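Local atomic coordinates of membrane attack complex assembly inhibitor BGA71 (Borreliella bavariensis, PDB entry 6FMH), a protein that inhibits assembly of the complement membrane attack complex and, as an outer surface protein, probably helps the Lyme disease spirochaete to escape complement killing. Residues Lys80-Leu83 and Glu84-Asn88; Tyr101-Val104 and Ala105-Tyr109; Cys116-Lys119 and Glu120-Lys124. One frame throughout, in Å; residues are numbered along the deposited sequence.

Interaction 1 (Lys80-Leu83 and Glu84-Asn88); sequences KEIL and ETLYN
K80 lays its extended aliphatic chain across the carboxylate of E84, one helical turn further on. The touching is done by methylene groups and one carboxylate oxygen: K80 CE comes to 3.1 Å from E84 OE2, and K80 CG also borders that oxygen. The opposite charges lie near each other, probably a mild attraction, but beyond a salt bridge: K80 NZ is 4.2 Å from E84 OE2. Each polar end has its partner elsewhere, K80 NZ at the backbone oxygen of N40 and E84 OE2 at the hydroxyl of T44. E84 CG stands beside its own backbone N (chi1 -78°), which swings the chain back over the preceding turn, where CG rests 3.4 Å from K80 O.

All this happens along the last turns of helix 73-88, one of the seven helices of an all-helical protein in the Borrelia BbCRASP-1 family, and the i to i+4 backbone ladder runs regularly from K80 to Y87. Its first rung is E84 N to K80 O at 2.9 Å. The next acceptor is used twice: E81 O takes the amide of T85 nearly along its C=O axis and also the hydroxyl, T85 OG1 lying 2.6 Å from E81 O and well above the carbonyl plane. T85 can do this because OG1 sits next to its own backbone N (chi1 -49°), facing back down the helix.

On another face I82 and L86 meet more loosely, I82 CG2 and L86 CD1 being 4.3 Å apart. L86 continues onto V173, L176 and M180 of helix 173-183, while L83 packs on F99 and I100 of helix 90-123. Y87 gives its amide to L83 O at 2.9 Å and sends its ring away from K80-L83, where F45 meets it edge-to-face and R93 makes a cation-pi contact.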
loop_
_atom_site.group_PDB
_atom_site.type_symbol
_atom_site.label_atom_id
_atom_site.label_comp_id
_atom_site.label_asym_id
_atom_site.label_seq_id
_atom_site.Cartn_x
_atom_site.Cartn_y
_atom_site.Cartn_z
ATOM N N LYS A 80 7.992 -24.497 7.399
ATOM C CA LYS A 80 8.228 -24.908 6.018
ATOM C C LYS A 80 8.154 -26.432 5.879
ATOM O O LYS A 80 7.541 -26.964 4.967
ATOM C CB LYS A 80 9.588 -24.395 5.590
ATOM C CG LYS A 80 10.009 -24.845 4.230
ATOM C CD LYS A 80 11.256 -24.102 3.737
ATOM C CE LYS A 80 11.701 -24.747 2.437
ATOM N NZ LYS A 80 12.788 -24.000 1.764
ATOM N N GLU A 81 8.773 -27.135 6.814
ATOM C CA GLU A 81 8.741 -28.570 6.767
ATOM C C GLU A 81 7.302 -29.075 6.943
ATOM O O GLU A 81 6.818 -29.901 6.171
ATOM C CB GLU A 81 9.710 -29.133 7.788
ATOM C CG GLU A 81 9.683 -30.650 7.960
ATOM C CD GLU A 81 10.764 -31.133 8.918
ATOM O OE1 GLU A 81 11.867 -30.635 8.790
ATOM O OE2 GLU A 81 10.536 -32.002 9.795
ATOM N N ILE A 82 6.613 -28.563 7.956
ATOM C CA ILE A 82 5.208 -28.876 8.166
ATOM C C ILE A 82 4.400 -28.756 6.859
ATOM O O ILE A 82 3.701 -29.713 6.452
ATOM C CB ILE A 82 4.539 -27.956 9.215
ATOM C CG1 ILE A 82 5.082 -28.273 10.596
ATOM C CG2 ILE A 82 3.023 -28.200 9.201
ATOM C CD1 ILE A 82 4.802 -27.261 11.670
ATOM N N LEU A 83 4.538 -27.613 6.199
ATOM C CA LEU A 83 3.738 -27.377 5.019
ATOM C C LEU A 83 4.151 -28.230 3.860
ATOM O O LEU A 83 3.323 -28.667 3.094
ATOM C CB LEU A 83 3.766 -25.903 4.643
ATOM C CG LEU A 83 3.125 -24.959 5.665
ATOM C CD1 LEU A 83 3.371 -23.556 5.200
ATOM C CD2 LEU A 83 1.647 -25.227 5.858
ATOM N N GLU A 84 5.442 -28.513 3.753
ATOM C CA GLU A 84 5.954 -29.362 2.668
ATOM C C GLU A 84 5.672 -30.842 2.861
ATOM O O GLU A 84 5.436 -31.565 1.915
ATOM C CB GLU A 84 7.443 -29.145 2.495
ATOM C CG GLU A 84 7.743 -27.867 1.746
ATOM C CD GLU A 84 9.230 -27.569 1.631
ATOM O OE1 GLU A 84 10.046 -28.371 2.104
ATOM O OE2 GLU A 84 9.579 -26.550 1.017
ATOM N N THR A 85 5.683 -31.299 4.095
ATOM C CA THR A 85 5.152 -32.627 4.393
ATOM C C THR A 85 3.708 -32.754 3.865
ATOM O O THR A 85 3.395 -33.690 3.142
ATOM C CB THR A 85 5.151 -32.859 5.905
ATOM O OG1 THR A 85 6.449 -32.502 6.431
ATOM C CG2 THR A 85 4.801 -34.286 6.274
ATOM N N LEU A 86 2.847 -31.815 4.252
ATOM C CA LEU A 86 1.421 -31.878 3.927
ATOM C C LEU A 86 1.228 -31.791 2.426
ATOM O O LEU A 86 0.413 -32.533 1.866
ATOM C CB LEU A 86 0.627 -30.752 4.620
ATOM C CG LEU A 86 0.476 -30.833 6.133
ATOM C CD1 LEU A 86 -0.174 -29.595 6.734
ATOM C CD2 LEU A 86 -0.303 -32.060 6.541
ATOM N N TYR A 87 1.999 -30.909 1.792
ATOM C CA TYR A 87 1.960 -30.712 0.350
ATOM C C TYR A 87 2.392 -31.966 -0.399
ATOM O O TYR A 87 1.779 -32.355 -1.387
ATOM C CB TYR A 87 2.902 -29.571 -0.060
ATOM C CG TYR A 87 2.815 -29.172 -1.503
ATOM C CD1 TYR A 87 3.522 -29.869 -2.492
ATOM C CD2 TYR A 87 2.035 -28.111 -1.896
ATOM C CE1 TYR A 87 3.433 -29.527 -3.834
ATOM C CE2 TYR A 87 1.971 -27.750 -3.226
ATOM C CZ TYR A 87 2.665 -28.473 -4.194
ATOM O OH TYR A 87 2.593 -28.130 -5.537
ATOM N N ASN A 88 3.448 -32.613 0.068
ATOM C CA ASN A 88 3.925 -33.815 -0.591
ATOM C C ASN A 88 3.059 -35.052 -0.407
ATOM O O ASN A 88 3.318 -36.075 -1.053
ATOM C CB ASN A 88 5.349 -34.129 -0.181
ATOM C CG ASN A 88 6.296 -33.118 -0.670
ATOM O OD1 ASN A 88 6.078 -32.533 -1.734
ATOM N ND2 ASN A 88 7.354 -32.874 0.079
#

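Interaction 2 (Tyr101-Val104 and Ala105-Tyr109); sequences YQIV and ASIQY
Helix 90-123 widens into a pi-type turn at Y101-V104, and the i to i+4 bonds that follow include I107 N to I103 O at 3.1 Å and Q108 N to V104 O at 3.2 Å. Just after the wide turn, A105 puts its methyl over the carbonyl of Y101, with A105 CB 3.4 Å from Y101 O. S106 spends its amide on a weak, bent bond to I103 O (128° at the hydrogen). Its hydroxyl reaches the carbonyl that a regular helix would have offered to that amide: S106 OG donates to Q102 O across 2.7 Å, from above the carbonyl plane and not along a lone pair. With chi1 at -64°, OG is anti to the S106 carbonyl carbon and points toward the preceding turn. Q102 O is thus bonded by the S106 hydroxyl rather than by the S106 amide.

On the buried side I107 folds its CG1-CD1 arm back over the I103 carbonyl, and the terminal I107 CD1 meets the branch methyl I103 CG2 at 3.8 Å. The two isoleucines cross at a slant, adding an apolar contact beside the backbone bond that joins the same residues.

V104 packs on I61 and I65 of helix 55-68 and, like I107, on F151 of helix 127-163; Q108 OE1 hydrogen-bonds T64 OG1 of helix 55-68. The stretch therefore wedges between these two helices, while A105 packs on I123 of the second subunit and Y109 OH bonds E120 OE2 of that subunit.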
loop_
_atom_site.group_PDB
_atom_site.type_symbol
_atom_site.label_atom_id
_atom_site.label_comp_id
_atom_site.label_asym_id
_atom_site.label_seq_id
_atom_site.Cartn_x
_atom_site.Cartn_y
_atom_site.Cartn_z
ATOM N N TYR A 101 -3.462 -19.950 1.639
ATOM C CA TYR A 101 -4.308 -19.055 0.895
ATOM C C TYR A 101 -5.578 -18.641 1.643
ATOM O O TYR A 101 -6.048 -17.555 1.446
ATOM C CB TYR A 101 -4.639 -19.650 -0.477
ATOM C CG TYR A 101 -3.432 -19.874 -1.377
ATOM C CD1 TYR A 101 -2.603 -18.827 -1.756
ATOM C CD2 TYR A 101 -3.138 -21.144 -1.867
ATOM C CE1 TYR A 101 -1.508 -19.044 -2.577
ATOM C CE2 TYR A 101 -2.047 -21.369 -2.702
ATOM C CZ TYR A 101 -1.230 -20.323 -3.046
ATOM O OH TYR A 101 -0.141 -20.577 -3.865
ATOM N N GLN A 102 -6.120 -19.489 2.500
ATOM C CA GLN A 102 -7.390 -19.196 3.127
ATOM C C GLN A 102 -7.306 -18.611 4.496
ATOM O O GLN A 102 -8.127 -17.787 4.883
ATOM C CB GLN A 102 -8.219 -20.468 3.181
ATOM C CG GLN A 102 -9.718 -20.301 3.425
ATOM C CD GLN A 102 -10.312 -21.610 3.946
ATOM O OE1 GLN A 102 -10.060 -22.652 3.346
ATOM N NE2 GLN A 102 -11.049 -21.582 5.068
ATOM N N ILE A 103 -6.321 -19.023 5.275
ATOM C CA ILE A 103 -6.204 -18.516 6.641
ATOM C C ILE A 103 -5.172 -17.406 6.734
ATOM O O ILE A 103 -5.482 -16.328 7.213
ATOM C CB ILE A 103 -5.919 -19.673 7.584
ATOM C CG1 ILE A 103 -7.193 -20.518 7.669
ATOM C CG2 ILE A 103 -5.384 -19.179 8.938
ATOM C CD1 ILE A 103 -7.970 -20.507 8.953
ATOM N N VAL A 104 -3.932 -17.695 6.340
ATOM C CA VAL A 104 -2.844 -16.771 6.573
ATOM C C VAL A 104 -3.091 -15.507 5.753
ATOM O O VAL A 104 -2.955 -14.386 6.236
ATOM C CB VAL A 104 -1.479 -17.418 6.246
ATOM C CG1 VAL A 104 -0.376 -16.376 6.258
ATOM C CG2 VAL A 104 -1.162 -18.512 7.260
ATOM N N ALA A 105 -3.464 -15.709 4.510
ATOM C CA ALA A 105 -3.617 -14.632 3.586
ATOM C C ALA A 105 -4.780 -13.711 3.963
ATOM O O ALA A 105 -4.770 -12.517 3.648
ATOM C CB ALA A 105 -3.782 -15.178 2.140
ATOM N N SER A 106 -5.791 -14.283 4.581
ATOM C CA SER A 106 -6.997 -13.533 4.927
ATOM C C SER A 106 -6.735 -12.691 6.144
ATOM O O SER A 106 -7.228 -11.590 6.278
ATOM C CB SER A 106 -8.152 -14.519 5.182
ATOM O OG SER A 106 -8.455 -15.239 3.958
ATOM N N ILE A 107 -5.978 -13.247 7.069
ATOM C CA ILE A 107 -5.584 -12.542 8.264
ATOM C C ILE A 107 -4.870 -11.284 7.835
ATOM O O ILE A 107 -5.175 -10.197 8.264
ATOM C CB ILE A 107 -4.737 -13.444 9.160
ATOM C CG1 ILE A 107 -5.656 -14.468 9.830
ATOM C CG2 ILE A 107 -4.034 -12.645 10.241
ATOM C CD1 ILE A 107 -4.940 -15.713 10.312
ATOM N N GLN A 108 -3.963 -11.438 6.895
ATOM C CA GLN A 108 -3.252 -10.297 6.357
ATOM C C GLN A 108 -4.190 -9.371 5.625
ATOM O O GLN A 108 -4.115 -8.154 5.815
ATOM C CB GLN A 108 -2.169 -10.751 5.404
ATOM C CG GLN A 108 -1.016 -9.771 5.182
ATOM C CD GLN A 108 -0.403 -9.125 6.435
ATOM O OE1 GLN A 108 0.014 -9.790 7.347
ATOM N NE2 GLN A 108 -0.362 -7.806 6.456
ATOM N N TYR A 109 -5.005 -9.834 4.705
ATOM C CA TYR A 109 -5.775 -8.922 3.889
ATOM C C TYR A 109 -6.676 -8.025 4.681
ATOM O O TYR A 109 -6.899 -6.889 4.323
ATOM C CB TYR A 109 -6.577 -9.629 2.777
ATOM C CG TYR A 109 -7.571 -8.693 2.057
ATOM C CD1 TYR A 109 -7.131 -7.783 1.115
ATOM C CD2 TYR A 109 -8.925 -8.686 2.370
ATOM C CE1 TYR A 109 -7.999 -6.922 0.507
ATOM C CE2 TYR A 109 -9.782 -7.828 1.756
ATOM C CZ TYR A 109 -9.305 -6.946 0.829
ATOM O OH TYR A 109 -10.107 -6.076 0.187
#

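Interaction 3 (Cys116-Lys119 and Glu120-Lys124); sequences CLIK and EAIIK
K119 O accepts I123 N at 3.1 Å, the shortest polar bond between C116-K119 and E120-K124, with an angle of 159° at the hydrogen. The same carbonyl lies close to the apolar side chain of its partner, I123 CG1 being 3.6 Å from K119 O. One rung earlier, I122 N bonds I118 O at 3.2 Å. Before that the ladder is slacker: A121 N reaches L117 O only weakly, at 3.4 Å.

One branch of I122 meets both the carbonyl and the side chain of I118. I122 carries CG1 next to its own backbone N (chi1 -70°), so the CG1-CD1 arm turns back along the helix; I122 CG1 lies 3.3 Å from I118 O, and I122 CD1 ends 4.3 Å from I118 CG2. Beyond this pair, I118 packs on helix 127-163 at L137 and L141, and I122 on helix 12-36.

Around the helix, L117 and E120 run side by side and point the same way. E120 CG is anti to the backbone N (chi1 178°), and the extended chain brings E120 OE1 to 3.5 Å from the methyl L117 CD2, an apolar flank for a carboxylate that also has a long, weak ion pair with K133.

This end of helix 90-123 also serves the dimer, since C116 SG forms a disulfide with C116 SG of the second subunit, while K119 and I123 lie against Y56 of that subunit and E120 against its Y109. Within the helix, then, the contact rests mainly on backbone bonds, with one loose isoleucine pair, while its cysteine supplies the covalent tie between subunits and its acidic side chain faces partners beyond the local turn.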
loop_
_atom_site.group_PDB
_atom_site.type_symbol
_atom_site.label_atom_id
_atom_site.label_comp_id
_atom_site.label_asym_id
_atom_site.label_seq_id
_atom_site.Cartn_x
_atom_site.Cartn_y
_atom_site.Cartn_z
ATOM N N CYS A 116 -6.376 0.432 3.640
ATOM C CA CYS A 116 -6.724 0.900 2.330
ATOM C C CYS A 116 -7.912 1.862 2.479
ATOM O O CYS A 116 -7.967 2.813 1.787
ATOM C CB CYS A 116 -6.950 -0.285 1.331
ATOM S SG CYS A 116 -5.956 -0.441 -0.165
ATOM N N LEU A 117 -8.801 1.620 3.424
ATOM C CA LEU A 117 -10.033 2.369 3.674
ATOM C C LEU A 117 -9.951 3.520 4.639
ATOM O O LEU A 117 -10.731 4.399 4.592
ATOM C CB LEU A 117 -11.064 1.443 4.281
ATOM C CG LEU A 117 -11.903 0.521 3.452
ATOM C CD1 LEU A 117 -12.643 -0.437 4.324
ATOM C CD2 LEU A 117 -12.834 1.320 2.614
ATOM N N ILE A 118 -9.027 3.445 5.557
ATOM C CA ILE A 118 -8.638 4.510 6.419
ATOM C C ILE A 118 -7.902 5.555 5.627
ATOM O O ILE A 118 -7.981 6.702 5.933
ATOM C CB ILE A 118 -7.716 3.969 7.519
ATOM C CG1 ILE A 118 -8.501 3.061 8.436
ATOM C CG2 ILE A 118 -7.032 5.073 8.300
ATOM C CD1 ILE A 118 -7.887 2.792 9.781
ATOM N N LYS A 119 -7.153 5.144 4.631
ATOM C CA LYS A 119 -6.497 6.073 3.770
ATOM C C LYS A 119 -7.491 6.866 2.961
ATOM O O LYS A 119 -7.313 8.028 2.775
ATOM C CB LYS A 119 -5.482 5.359 2.903
ATOM C CG LYS A 119 -4.170 5.073 3.586
ATOM C CD LYS A 119 -3.357 4.144 2.762
ATOM C CE LYS A 119 -1.970 3.986 3.291
ATOM N NZ LYS A 119 -1.168 3.132 2.416
ATOM N N GLU A 120 -8.554 6.234 2.498
ATOM C CA GLU A 120 -9.658 6.874 1.808
ATOM C C GLU A 120 -10.386 7.924 2.570
ATOM O O GLU A 120 -10.841 8.845 2.013
ATOM C CB GLU A 120 -10.685 5.836 1.420
ATOM C CG GLU A 120 -11.920 6.384 0.725
ATOM C CD GLU A 120 -13.005 5.394 0.634
ATOM O OE1 GLU A 120 -13.163 4.685 1.559
ATOM O OE2 GLU A 120 -13.686 5.322 -0.357
ATOM N N ALA A 121 -10.581 7.731 3.845
ATOM C CA ALA A 121 -11.182 8.716 4.688
ATOM C C ALA A 121 -10.257 9.870 4.938
ATOM O O ALA A 121 -10.673 10.959 4.968
ATOM C CB ALA A 121 -11.601 8.095 5.983
ATOM N N ILE A 122 -8.987 9.616 5.127
ATOM C CA ILE A 122 -8.055 10.706 5.296
ATOM C C ILE A 122 -8.035 11.647 4.067
ATOM O O ILE A 122 -8.239 12.865 4.198
ATOM C CB ILE A 122 -6.658 10.169 5.519
ATOM C CG1 ILE A 122 -6.565 9.511 6.886
ATOM C CG2 ILE A 122 -5.627 11.279 5.467
ATOM C CD1 ILE A 122 -5.223 8.849 7.139
ATOM N N ILE A 123 -7.918 11.058 2.880
ATOM C CA ILE A 123 -7.712 11.800 1.638
ATOM C C ILE A 123 -8.981 12.323 0.975
ATOM O O ILE A 123 -9.169 13.503 0.819
ATOM C CB ILE A 123 -6.936 10.970 0.592
ATOM C CG1 ILE A 123 -5.542 10.659 1.090
ATOM C CG2 ILE A 123 -6.796 11.738 -0.715
ATOM C CD1 ILE A 123 -4.791 9.672 0.236
ATOM N N LYS A 124 -9.855 11.433 0.577
ATOM C CA LYS A 124 -11.063 11.813 -0.173
ATOM C C LYS A 124 -12.196 12.466 0.626
ATOM O O LYS A 124 -12.972 13.230 0.052
ATOM C CB LYS A 124 -11.615 10.598 -0.921
ATOM C CG LYS A 124 -10.953 10.454 -2.273
ATOM C CD LYS A 124 -11.689 11.300 -3.285
ATOM C CE LYS A 124 -10.856 11.536 -4.522
ATOM N NZ LYS A 124 -11.482 12.546 -5.422
#

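The three contacts follow one another along the chain: interaction 1 near the end of helix 73-88, then interactions 2 and 3 on the long helix 90-123 that comes next. Centres of 1 and 2 are 18 Å apart and those of 2 and 3 are 22 Å apart, whereas 1 and 3 lie 39 Å apart on opposite sides of the chain's centre. Interaction 2, about 6 Å from that centre, lies nearest to it. Helix 90-123 runs outward from near the chain's centre and meets the second subunit at both contacts, the 105-109 region of one subunit meeting the 120-124 region of the other.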